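Local coordinates for diguanylate cyclase/phosphodiesterase-domain containing protein (Thermotoga maritima MSB8, PDB 6KHU) that is a putative diguanylate cyclase of the GGDEF family that would make cyclic di-GMP from GTP, and that binds zinc ions in the crystal, at residues Pro87-Glu90 against Glu91-Asn95. Residues are numbered along the deposited sequence; the frame is centred on the assembly and turned at random.
Sequences PNIE and ERIKN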
ATOM      1  N   PRO A  87       5.652  11.058  -1.423  1.00 19.65           N
ATOM      2  CA  PRO A  87       4.779  11.896  -0.574  1.00 22.18           C
ATOM      3  C   PRO A  87       3.538  12.389  -1.288  1.00 20.27           C
ATOM      4  O   PRO A  87       2.495  12.554  -0.643  1.00 20.62           O
ATOM      5  CB  PRO A  87       5.685  13.070  -0.172  1.00 26.87           C
ATOM      6  CG  PRO A  87       7.084  12.556  -0.350  1.00 26.40           C
ATOM      7  CD  PRO A  87       7.009  11.626  -1.522  1.00 21.24           C
ATOM      8  N   ASN A  88       3.629  12.668  -2.591  1.00 18.35           N
ATOM      9  CA  ASN A  88       2.454  13.104  -3.338  1.00 19.46           C
ATOM     10  C   ASN A  88       1.385  12.019  -3.353  1.00 21.82           C
ATOM     11  O   ASN A  88       0.190  12.312  -3.227  1.00 18.88           O
ATOM     12  CB  ASN A  88       2.832  13.467  -4.773  1.00 24.96           C
ATOM     13  CG  ASN A  88       3.949  14.507  -4.860  1.00 32.07           C
ATOM     14  OD1 ASN A  88       4.818  14.603  -3.987  1.00 37.39           O
ATOM     15  ND2 ASN A  88       3.935  15.280  -5.937  1.00 34.05           N
ATOM     16  N   ILE A  89       1.793  10.762  -3.537  1.00 19.02           N
ATOM     17  CA  ILE A  89       0.828   9.668  -3.516  1.00 20.31           C
ATOM     18  C   ILE A  89       0.195   9.546  -2.139  1.00 17.63           C
ATOM     19  O   ILE A  89      -1.025   9.386  -2.014  1.00 17.92           O
ATOM     20  CB  ILE A  89       1.491   8.355  -3.960  1.00 22.06           C
ATOM     21  CG1 ILE A  89       1.866   8.448  -5.437  1.00 21.14           C
ATOM     22  CG2 ILE A  89       0.555   7.169  -3.697  1.00 19.02           C
ATOM     23  CD1 ILE A  89       2.682   7.293  -5.924  1.00 24.09           C
ATOM     24  N   GLU A  90       1.006   9.640  -1.082  1.00 16.90           N
ATOM     25  CA  GLU A  90       0.445   9.564   0.265  1.00 18.91           C
ATOM     26  C   GLU A  90      -0.573  10.669   0.503  1.00 14.80           C
ATOM     27  O   GLU A  90      -1.633  10.425   1.085  1.00 16.28           O
ATOM     28  CB  GLU A  90       1.541   9.643   1.325  1.00 16.43           C
ATOM     29  CG  GLU A  90       1.009   9.334   2.723  1.00 20.58           C
ATOM     30  CD  GLU A  90       2.007   9.654   3.832  1.00 29.12           C
ATOM     31  OE1 GLU A  90       2.581  10.760   3.815  1.00 31.49           O
ATOM     32  OE2 GLU A  90       2.223   8.792   4.715  1.00 27.89           O
ATOM     33  N   GLU A  91      -0.263  11.897   0.080  1.00 16.93           N
ATOM     34  CA  GLU A  91      -1.217  12.988   0.263  1.00 20.88           C
ATOM     35  C   GLU A  91      -2.519  12.702  -0.478  1.00 20.86           C
ATOM     36  O   GLU A  91      -3.610  12.958   0.048  1.00 16.25           O
ATOM     37  CB  GLU A  91      -0.600  14.310  -0.206  1.00 21.83           C
ATOM     38  CG  GLU A  91      -1.098  15.561   0.531  1.00 33.00           C
ATOM     39  CD  GLU A  91      -1.007  15.448   2.053  1.00 40.31           C
ATOM     40  OE1 GLU A  91      -1.876  16.026   2.745  1.00 48.43           O
ATOM     41  OE2 GLU A  91      -0.064  14.792   2.560  1.00 44.89           O
ATOM     42  N   ARG A  92      -2.426  12.149  -1.695  1.00 15.94           N
ATOM     43  CA  ARG A  92      -3.634  11.842  -2.452  1.00 19.48           C
ATOM     44  C   ARG A  92      -4.492  10.822  -1.713  1.00 16.00           C
ATOM     45  O   ARG A  92      -5.715  10.984  -1.619  1.00 15.00           O
ATOM     46  CB  ARG A  92      -3.274  11.336  -3.858  1.00 18.56           C
ATOM     47  CG  ARG A  92      -2.821  12.430  -4.831  1.00 21.01           C
ATOM     48  CD  ARG A  92      -2.092  11.852  -6.049  1.00 28.30           C
ATOM     49  NE  ARG A  92      -2.950  10.960  -6.826  1.00 34.80           N
ATOM     50  CZ  ARG A  92      -2.511   9.963  -7.593  1.00 41.47           C
ATOM     51  NH1 ARG A  92      -3.382   9.205  -8.260  1.00 32.48           N
ATOM     52  NH2 ARG A  92      -1.207   9.718  -7.699  1.00 38.94           N
ATOM     53  N   ILE A  93      -3.870   9.772  -1.169  1.00 13.66           N
ATOM     54  CA  ILE A  93      -4.627   8.789  -0.397  1.00 14.77           C
ATOM     55  C   ILE A  93      -5.307   9.467   0.792  1.00 19.86           C
ATOM     56  O   ILE A  93      -6.503   9.255   1.053  1.00 13.86           O
ATOM     57  CB  ILE A  93      -3.717   7.631   0.054  1.00 14.26           C
ATOM     58  CG1 ILE A  93      -3.181   6.856  -1.164  1.00 14.44           C
ATOM     59  CG2 ILE A  93      -4.477   6.709   1.021  1.00 10.74           C
ATOM     60  CD1 ILE A  93      -1.949   6.037  -0.866  1.00 16.60           C
ATOM     61  N   LYS A  94      -4.561  10.322   1.508  1.00 13.67           N
ATOM     62  CA  LYS A  94      -5.121  11.012   2.673  1.00 18.00           C
ATOM     63  C   LYS A  94      -6.283  11.919   2.279  1.00 19.06           C
ATOM     64  O   LYS A  94      -7.324  11.927   2.950  1.00 19.07           O
ATOM     65  CB  LYS A  94      -4.028  11.819   3.385  1.00 17.82           C
ATOM     66  CG  LYS A  94      -2.926  10.940   4.023  1.00 20.36           C
ATOM     67  CD  LYS A  94      -2.243  11.618   5.220  1.00 30.58           C
ATOM     68  CE  LYS A  94      -1.340  12.757   4.769  1.00 37.96           C
ATOM     69  NZ  LYS A  94      -0.441  13.241   5.865  1.00 44.91           N
ATOM     70  N   ASN A  95      -6.127  12.666   1.181  1.00 16.89           N
ATOM     71  CA  ASN A  95      -7.198  13.527   0.676  1.00 21.11           C
ATOM     72  C   ASN A  95      -8.458  12.731   0.357  1.00 19.58           C
ATOM     73  O   ASN A  95      -9.571  13.180   0.649  1.00 22.13           O
ATOM     74  CB  ASN A  95      -6.735  14.278  -0.572  1.00 17.55           C
ATOM     75  CG  ASN A  95      -5.705  15.353  -0.263  1.00 19.48           C
ATOM     76  OD1 ASN A  95      -5.446  15.657   0.894  1.00 18.84           O
ATOM     77  ND2 ASN A  95      -5.125  15.938  -1.310  1.00 19.95           N
TER
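I89 and I93, one turn apart on the same helix, form the tightly packed side of this contact. The CG2 methyl of I89 lies 3.9 Å from CD1 of I93. With chi1 of I89 at -67°, CG2 stands opposite the backbone N and is the branch that reaches I93. Both isoleucines are buried. The main chain beneath them is regular alpha helix: E91, R92, I93 and K94 each donate N-H to the carbonyl four residues back.

The solvent side is looser. R92 bends at chi3 (61°) and brings NH2 to 4.0 Å from CG1 of I89. R92 O accepts a hydrogen bond from ND1 of H96, a zinc ligand like E57; the R92 side chain lies about 6 Å from a bound zinc ion. Elsewhere, K94 NZ makes a long salt bridge of 3.7 Å to OE2 of E91. E90 OE1 is 4.4 Å from K94 NZ, too far for a salt bridge, though the opposite charges probably still attract.

The isoleucine side faces the fold: I93 packs on I54 and L55 of helix 41-57, I89 on F33 of strand 30-37. The partly exposed E90 and K94 lie along strand 105-112, an outermost strand of the sheet within this chain.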